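Local coordinates for putative phosphosugar isomerases (Salmonella typhimurium LT2, PDB 3FKJ), which is a putative phosphosugar isomerase of the SIS-domain family that probably binds a carbohydrate derivative, at residues S76-K89 with E104-G116. Sequence-based numbering, arbitrary orientation.
Sequences SNEFVHATPKALGK and ETVAAARVAREKG
The F79 ring meets helix 104-115 by its edge: A108 O lies in the ring plane, 3.6 Å from CE2, and the methyl of A112 sits near the same plane, while W44 meets the ring with planes about 55° apart. Within helix 104-115, the R110 guanidinium has A107 O over one face and E114 OE2 in plane at its edge. With CG anti to the backbone N (chi1 -176°), CD2 of F79 comes 3.8 Å from A108 CB. One turn earlier, S76 OG and T105 OG1 share a hydrogen bond of 2.8 Å. N77 and E104 cross at about a right angle, touching through their CB atoms; the E104 carboxylate instead turns to H252 and R279 of the second subunit. V80 pushes CG2 against A108 N and the A107 methyl. In the parallel sheet of this SIS domain, a three-layer α/β fold, helix 76-81 follows edge strand 70-75 and helix 104-115 follows the central strand 91-97. The two helix axes run 38° apart, 8.1 Å at closest approach, with V93 and L95 beneath A112 and A108. Beyond helix 76-81, T83 OG1 donates to F79 O (2.7 Å) in the carbonyl plane, and T83 meets V111 CG1 tip to tip. L87 crosses K115 at about a right angle, its CD2 3.7 Å from K115 CB. Beside G116, whose positive phi closes a Schellman motif, backbones meet: G88 CA points a C-H at K115 O (3.4 Å).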
ATOM      1  N   SER A  76      -6.427  -1.035 -10.756  1.00 30.40           N
ATOM      2  CA  SER A  76      -7.626  -1.168 -11.560  1.00 30.96           C
ATOM      3  C   SER A  76      -8.041  -2.600 -11.816  1.00 31.19           C
ATOM      4  O   SER A  76      -9.212  -2.937 -11.654  1.00 33.70           O
ATOM      5  CB  SER A  76      -7.469  -0.446 -12.898  1.00 32.32           C
ATOM      6  OG  SER A  76      -7.200   0.944 -12.747  1.00 30.75           O
ATOM      7  N   ASN A  77      -7.103  -3.432 -12.231  1.00 30.47           N
ATOM      8  CA  ASN A  77      -7.422  -4.764 -12.619  1.00 30.09           C
ATOM      9  C   ASN A  77      -7.793  -5.653 -11.453  1.00 31.36           C
ATOM     10  O   ASN A  77      -8.550  -6.616 -11.638  1.00 33.65           O
ATOM     11  CB  ASN A  77      -6.335  -5.392 -13.509  1.00 28.73           C
ATOM     12  CG  ASN A  77      -6.943  -6.293 -14.570  1.00 30.33           C
ATOM     13  OD1 ASN A  77      -8.126  -6.143 -14.878  1.00 29.09           O
ATOM     14  ND2 ASN A  77      -6.158  -7.198 -15.144  1.00 28.53           N
ATOM     15  N   GLU A  78      -7.298  -5.337 -10.259  1.00 32.41           N
ATOM     16  CA  GLU A  78      -7.782  -6.023  -9.089  1.00 33.66           C
ATOM     17  C   GLU A  78      -9.232  -5.649  -8.734  1.00 33.33           C
ATOM     18  O   GLU A  78     -10.002  -6.533  -8.361  1.00 32.70           O
ATOM     19  CB  GLU A  78      -6.895  -5.833  -7.886  1.00 33.52           C
ATOM     20  CG  GLU A  78      -7.456  -6.621  -6.701  1.00 37.70           C
ATOM     21  CD  GLU A  78      -6.415  -7.255  -5.852  1.00 37.11           C
ATOM     22  OE1 GLU A  78      -5.385  -7.707  -6.384  1.00 35.70           O
ATOM     23  OE2 GLU A  78      -6.642  -7.302  -4.636  1.00 43.80           O
ATOM     24  N   PHE A  79      -9.559  -4.360  -8.859  1.00 31.76           N
ATOM     25  CA  PHE A  79     -10.905  -3.808  -8.679  1.00 33.44           C
ATOM     26  C   PHE A  79     -11.904  -4.452  -9.627  1.00 32.47           C
ATOM     27  O   PHE A  79     -13.010  -4.808  -9.217  1.00 31.89           O
ATOM     28  CB  PHE A  79     -10.860  -2.272  -8.900  1.00 33.77           C
ATOM     29  CG  PHE A  79     -12.170  -1.544  -8.643  1.00 33.53           C
ATOM     30  CD1 PHE A  79     -12.604  -1.276  -7.354  1.00 35.18           C
ATOM     31  CD2 PHE A  79     -12.949  -1.085  -9.698  1.00 34.82           C
ATOM     32  CE1 PHE A  79     -13.794  -0.553  -7.130  1.00 31.90           C
ATOM     33  CE2 PHE A  79     -14.132  -0.383  -9.467  1.00 32.54           C
ATOM     34  CZ  PHE A  79     -14.545  -0.122  -8.185  1.00 32.51           C
ATOM     35  N   VAL A  80     -11.476  -4.628 -10.882  1.00 33.83           N
ATOM     36  CA  VAL A  80     -12.270  -5.289 -11.925  1.00 31.38           C
ATOM     37  C   VAL A  80     -12.520  -6.740 -11.588  1.00 31.94           C
ATOM     38  O   VAL A  80     -13.648  -7.254 -11.737  1.00 30.65           O
ATOM     39  CB  VAL A  80     -11.551  -5.216 -13.279  1.00 29.70           C
ATOM     40  CG1 VAL A  80     -12.150  -6.184 -14.323  1.00 31.88           C
ATOM     41  CG2 VAL A  80     -11.570  -3.814 -13.793  1.00 26.77           C
ATOM     42  N   HIS A  81     -11.474  -7.427 -11.153  1.00 30.56           N
ATOM     43  CA  HIS A  81     -11.581  -8.885 -11.004  1.00 31.29           C
ATOM     44  C   HIS A  81     -12.145  -9.366  -9.652  1.00 30.48           C
ATOM     45  O   HIS A  81     -12.829 -10.389  -9.599  1.00 31.03           O
ATOM     46  CB  HIS A  81     -10.237  -9.539 -11.308  1.00 29.25           C
ATOM     47  CG  HIS A  81      -9.899  -9.573 -12.768  1.00 31.36           C
ATOM     48  ND1 HIS A  81      -9.458  -8.464 -13.470  1.00 33.54           N
ATOM     49  CD2 HIS A  81      -9.920 -10.596 -13.654  1.00 33.16           C
ATOM     50  CE1 HIS A  81      -9.240  -8.805 -14.728  1.00 33.66           C
ATOM     51  NE2 HIS A  81      -9.506 -10.094 -14.863  1.00 33.07           N
ATOM     52  N   ALA A  82     -11.815  -8.653  -8.581  1.00 31.45           N
ATOM     53  CA  ALA A  82     -12.295  -8.932  -7.230  1.00 32.37           C
ATOM     54  C   ALA A  82     -12.965  -7.649  -6.714  1.00 31.41           C
ATOM     55  O   ALA A  82     -12.464  -6.912  -5.841  1.00 34.16           O
ATOM     56  CB  ALA A  82     -11.145  -9.386  -6.320  1.00 31.91           C
ATOM     57  N   THR A  83     -14.122  -7.392  -7.293  1.00 30.84           N
ATOM     58  CA  THR A  83     -14.915  -6.214  -6.978  1.00 30.45           C
ATOM     59  C   THR A  83     -15.517  -6.322  -5.575  1.00 30.95           C
ATOM     60  O   THR A  83     -16.166  -7.354  -5.212  1.00 31.21           O
ATOM     61  CB  THR A  83     -16.019  -5.988  -8.047  1.00 29.49           C
ATOM     62  OG1 THR A  83     -15.410  -6.087  -9.340  1.00 31.45           O
ATOM     63  CG2 THR A  83     -16.657  -4.632  -7.867  1.00 28.01           C
ATOM     64  N   PRO A  84     -15.252  -5.298  -4.755  1.00 32.56           N
ATOM     65  CA  PRO A  84     -15.825  -5.216  -3.411  1.00 34.12           C
ATOM     66  C   PRO A  84     -17.338  -5.213  -3.439  1.00 32.77           C
ATOM     67  O   PRO A  84     -17.941  -4.491  -4.219  1.00 32.26           O
ATOM     68  CB  PRO A  84     -15.308  -3.864  -2.873  1.00 32.72           C
ATOM     69  CG  PRO A  84     -14.657  -3.206  -3.949  1.00 39.03           C
ATOM     70  CD  PRO A  84     -14.369  -4.156  -5.046  1.00 30.70           C
ATOM     71  N   LYS A  85     -17.951  -6.015  -2.584  1.00 34.14           N
ATOM     72  CA  LYS A  85     -19.401  -6.010  -2.482  1.00 32.89           C
ATOM     73  C   LYS A  85     -19.901  -4.690  -1.957  1.00 31.29           C
ATOM     74  O   LYS A  85     -21.045  -4.368  -2.151  1.00 31.80           O
ATOM     75  CB  LYS A  85     -19.888  -7.161  -1.616  1.00 35.86           C
ATOM     76  CG  LYS A  85     -19.752  -8.496  -2.316  1.00 38.60           C
ATOM     77  CD  LYS A  85     -20.298  -9.624  -1.478  1.00 44.35           C
ATOM     78  CE  LYS A  85     -20.180 -10.934  -2.246  1.00 50.06           C
ATOM     79  NZ  LYS A  85     -20.642 -12.123  -1.472  1.00 56.84           N
ATOM     80  N   ALA A  86     -19.038  -3.903  -1.315  1.00 31.99           N
ATOM     81  CA  ALA A  86     -19.439  -2.577  -0.814  1.00 31.82           C
ATOM     82  C   ALA A  86     -19.671  -1.565  -1.912  1.00 32.24           C
ATOM     83  O   ALA A  86     -20.243  -0.514  -1.635  1.00 33.57           O
ATOM     84  CB  ALA A  86     -18.423  -2.035   0.170  1.00 28.64           C
ATOM     85  N   LEU A  87     -19.205  -1.831  -3.136  1.00 31.87           N
ATOM     86  CA  LEU A  87     -19.428  -0.882  -4.242  1.00 30.86           C
ATOM     87  C   LEU A  87     -20.908  -0.827  -4.675  1.00 33.91           C
ATOM     88  O   LEU A  87     -21.525  -1.859  -4.951  1.00 34.71           O
ATOM     89  CB  LEU A  87     -18.528  -1.231  -5.435  1.00 30.66           C
ATOM     90  CG  LEU A  87     -18.553  -0.278  -6.638  1.00 31.65           C
ATOM     91  CD1 LEU A  87     -17.839   1.043  -6.345  1.00 25.72           C
ATOM     92  CD2 LEU A  87     -17.923  -0.991  -7.838  1.00 34.05           C
ATOM     93  N   GLY A  88     -21.468   0.373  -4.766  1.00 34.76           N
ATOM     94  CA  GLY A  88     -22.842   0.518  -5.205  1.00 34.78           C
ATOM     95  C   GLY A  88     -23.322   1.951  -5.364  1.00 36.00           C
ATOM     96  O   GLY A  88     -22.527   2.860  -5.598  1.00 32.90           O
ATOM     97  N   LYS A  89     -24.636   2.115  -5.212  1.00 37.59           N
ATOM     98  CA  LYS A  89     -25.375   3.338  -5.530  1.00 38.72           C
ATOM     99  C   LYS A  89     -24.811   4.587  -4.924  1.00 37.08           C
ATOM    100  O   LYS A  89     -24.810   5.625  -5.575  1.00 38.71           O
ATOM    101  CB  LYS A  89     -26.800   3.230  -5.012  1.00 40.29           C
ATOM    102  CG  LYS A  89     -27.836   2.746  -6.004  1.00 46.80           C
ATOM    103  CD  LYS A  89     -29.164   2.417  -5.274  1.00 53.11           C
ATOM    104  CE  LYS A  89     -29.475   3.387  -4.103  1.00 49.75           C
ATOM    105  NZ  LYS A  89     -30.908   3.341  -3.659  1.00 57.64           N
ATOM    106  N   GLU A 104      -7.537  -1.820 -18.319  1.00 33.67           N
ATOM    107  CA  GLU A 104      -8.055  -2.230 -17.005  1.00 33.23           C
ATOM    108  C   GLU A 104      -8.694  -1.071 -16.214  1.00 32.66           C
ATOM    109  O   GLU A 104      -9.597  -1.310 -15.424  1.00 28.82           O
ATOM    110  CB  GLU A 104      -7.000  -2.973 -16.153  1.00 35.08           C
ATOM    111  CG  GLU A 104      -5.693  -2.254 -15.958  1.00 33.27           C
ATOM    112  CD  GLU A 104      -4.623  -2.706 -16.920  1.00 32.85           C
ATOM    113  OE1 GLU A 104      -4.802  -2.432 -18.111  1.00 35.01           O
ATOM    114  OE2 GLU A 104      -3.597  -3.298 -16.486  1.00 31.86           O
ATOM    115  N   THR A 105      -8.232   0.161 -16.442  1.00 32.24           N
ATOM    116  CA  THR A 105      -8.827   1.338 -15.806  1.00 31.51           C
ATOM    117  C   THR A 105     -10.158   1.656 -16.478  1.00 32.73           C
ATOM    118  O   THR A 105     -11.076   2.104 -15.810  1.00 32.49           O
ATOM    119  CB  THR A 105      -7.866   2.562 -15.828  1.00 30.92           C
ATOM    120  OG1 THR A 105      -6.629   2.182 -15.196  1.00 32.69           O
ATOM    121  CG2 THR A 105      -8.478   3.808 -15.089  1.00 25.11           C
ATOM    122  N   VAL A 106     -10.262   1.402 -17.790  1.00 32.87           N
ATOM    123  CA  VAL A 106     -11.544   1.591 -18.521  1.00 32.76           C
ATOM    124  C   VAL A 106     -12.574   0.564 -18.016  1.00 31.43           C
ATOM    125  O   VAL A 106     -13.716   0.923 -17.763  1.00 31.38           O
ATOM    126  CB  VAL A 106     -11.360   1.527 -20.082  1.00 32.33           C
ATOM    127  CG1 VAL A 106     -12.685   1.449 -20.820  1.00 33.37           C
ATOM    128  CG2 VAL A 106     -10.585   2.739 -20.578  1.00 34.60           C
ATOM    129  N   ALA A 107     -12.146  -0.688 -17.845  1.00 32.66           N
ATOM    130  CA  ALA A 107     -12.988  -1.781 -17.314  1.00 33.55           C
ATOM    131  C   ALA A 107     -13.401  -1.556 -15.871  1.00 33.47           C
ATOM    132  O   ALA A 107     -14.527  -1.892 -15.489  1.00 35.34           O
ATOM    133  CB  ALA A 107     -12.277  -3.151 -17.450  1.00 30.52           C
ATOM    134  N   ALA A 108     -12.501  -0.978 -15.077  1.00 35.91           N
ATOM    135  CA  ALA A 108     -12.834  -0.523 -13.708  1.00 35.60           C
ATOM    136  C   ALA A 108     -13.998   0.508 -13.676  1.00 34.65           C
ATOM    137  O   ALA A 108     -14.932   0.386 -12.863  1.00 32.11           O
ATOM    138  CB  ALA A 108     -11.607   0.046 -13.048  1.00 33.31           C
ATOM    139  N   ALA A 109     -13.925   1.515 -14.553  1.00 34.33           N
ATOM    140  CA  ALA A 109     -14.971   2.517 -14.712  1.00 33.69           C
ATOM    141  C   ALA A 109     -16.288   1.887 -15.175  1.00 34.35           C
ATOM    142  O   ALA A 109     -17.343   2.281 -14.709  1.00 36.67           O
ATOM    143  CB  ALA A 109     -14.528   3.597 -15.661  1.00 32.84           C
ATOM    144  N   ARG A 110     -16.208   0.894 -16.058  1.00 34.00           N
ATOM    145  CA  ARG A 110     -17.361   0.159 -16.561  1.00 33.99           C
ATOM    146  C   ARG A 110     -18.008  -0.616 -15.445  1.00 33.52           C
ATOM    147  O   ARG A 110     -19.197  -0.511 -15.239  1.00 35.64           O
ATOM    148  CB  ARG A 110     -16.956  -0.801 -17.691  1.00 34.89           C
ATOM    149  CG  ARG A 110     -18.124  -1.654 -18.253  1.00 35.91           C
ATOM    150  CD  ARG A 110     -17.676  -2.717 -19.264  1.00 39.21           C
ATOM    151  NE  ARG A 110     -16.465  -3.449 -18.846  1.00 49.20           N
ATOM    152  CZ  ARG A 110     -16.427  -4.438 -17.949  1.00 52.66           C
ATOM    153  NH1 ARG A 110     -17.532  -4.851 -17.311  1.00 52.62           N
ATOM    154  NH2 ARG A 110     -15.254  -5.006 -17.666  1.00 51.90           N
ATOM    155  N   VAL A 111     -17.216  -1.372 -14.700  1.00 35.47           N
ATOM    156  CA  VAL A 111     -17.736  -2.140 -13.558  1.00 34.83           C
ATOM    157  C   VAL A 111     -18.374  -1.212 -12.509  1.00 34.11           C
ATOM    158  O   VAL A 111     -19.453  -1.523 -11.998  1.00 36.23           O
ATOM    159  CB  VAL A 111     -16.630  -3.016 -12.915  1.00 35.71           C
ATOM    160  CG1 VAL A 111     -17.074  -3.553 -11.539  1.00 33.41           C
ATOM    161  CG2 VAL A 111     -16.212  -4.137 -13.866  1.00 34.94           C
ATOM    162  N   ALA A 112     -17.713  -0.084 -12.204  1.00 33.01           N
ATOM    163  CA  ALA A 112     -18.211   0.864 -11.210  1.00 33.20           C
ATOM    164  C   ALA A 112     -19.602   1.356 -11.614  1.00 35.68           C
ATOM    165  O   ALA A 112     -20.531   1.330 -10.804  1.00 34.64           O
ATOM    166  CB  ALA A 112     -17.254   2.053 -11.052  1.00 31.73           C
ATOM    167  N   ARG A 113     -19.721   1.796 -12.870  1.00 35.90           N
ATOM    168  CA  ARG A 113     -20.983   2.233 -13.442  1.00 37.16           C
ATOM    169  C   ARG A 113     -22.037   1.108 -13.474  1.00 37.11           C
ATOM    170  O   ARG A 113     -23.183   1.349 -13.174  1.00 33.60           O
ATOM    171  CB  ARG A 113     -20.777   2.825 -14.844  1.00 37.40           C
ATOM    172  CG  ARG A 113     -22.112   3.248 -15.501  1.00 46.52           C
ATOM    173  CD  ARG A 113     -21.957   3.986 -16.814  1.00 44.61           C
ATOM    174  NE  ARG A 113     -21.479   5.362 -16.678  1.00 42.73           N
ATOM    175  CZ  ARG A 113     -21.196   6.150 -17.718  1.00 41.89           C
ATOM    176  NH1 ARG A 113     -21.363   5.703 -18.945  1.00 41.16           N
ATOM    177  NH2 ARG A 113     -20.758   7.387 -17.555  1.00 42.53           N
ATOM    178  N   GLU A 114     -21.644  -0.119 -13.813  1.00 37.61           N
ATOM    179  CA  GLU A 114     -22.571  -1.269 -13.760  1.00 38.32           C
ATOM    180  C   GLU A 114     -23.120  -1.561 -12.351  1.00 37.19           C
ATOM    181  O   GLU A 114     -24.217  -2.098 -12.197  1.00 37.69           O
ATOM    182  CB  GLU A 114     -21.898  -2.527 -14.309  1.00 38.64           C
ATOM    183  CG  GLU A 114     -21.594  -2.475 -15.809  1.00 43.27           C
ATOM    184  CD  GLU A 114     -20.720  -3.630 -16.299  1.00 49.71           C
ATOM    185  OE1 GLU A 114     -20.092  -4.336 -15.463  1.00 50.17           O
ATOM    186  OE2 GLU A 114     -20.661  -3.815 -17.535  1.00 52.42           O
ATOM    187  N   LYS A 115     -22.342  -1.202 -11.341  1.00 37.32           N
ATOM    188  CA  LYS A 115     -22.687  -1.379  -9.928  1.00 37.12           C
ATOM    189  C   LYS A 115     -23.527  -0.228  -9.372  1.00 35.13           C
ATOM    190  O   LYS A 115     -24.087  -0.331  -8.276  1.00 34.80           O
ATOM    191  CB  LYS A 115     -21.390  -1.510  -9.109  1.00 41.28           C
ATOM    192  CG  LYS A 115     -21.052  -2.891  -8.566  1.00 44.24           C
ATOM    193  CD  LYS A 115     -21.106  -4.025  -9.548  1.00 43.20           C
ATOM    194  CE  LYS A 115     -20.921  -5.324  -8.761  1.00 44.92           C
ATOM    195  NZ  LYS A 115     -20.809  -6.570  -9.577  1.00 42.63           N
ATOM    196  N   GLY A 116     -23.626   0.862 -10.121  1.00 34.59           N
ATOM    197  CA  GLY A 116     -24.436   2.017  -9.725  1.00 35.21           C
ATOM    198  C   GLY A 116     -23.644   3.162  -9.106  1.00 35.06           C
ATOM    199  O   GLY A 116     -24.225   4.152  -8.684  1.00 36.14           O
TER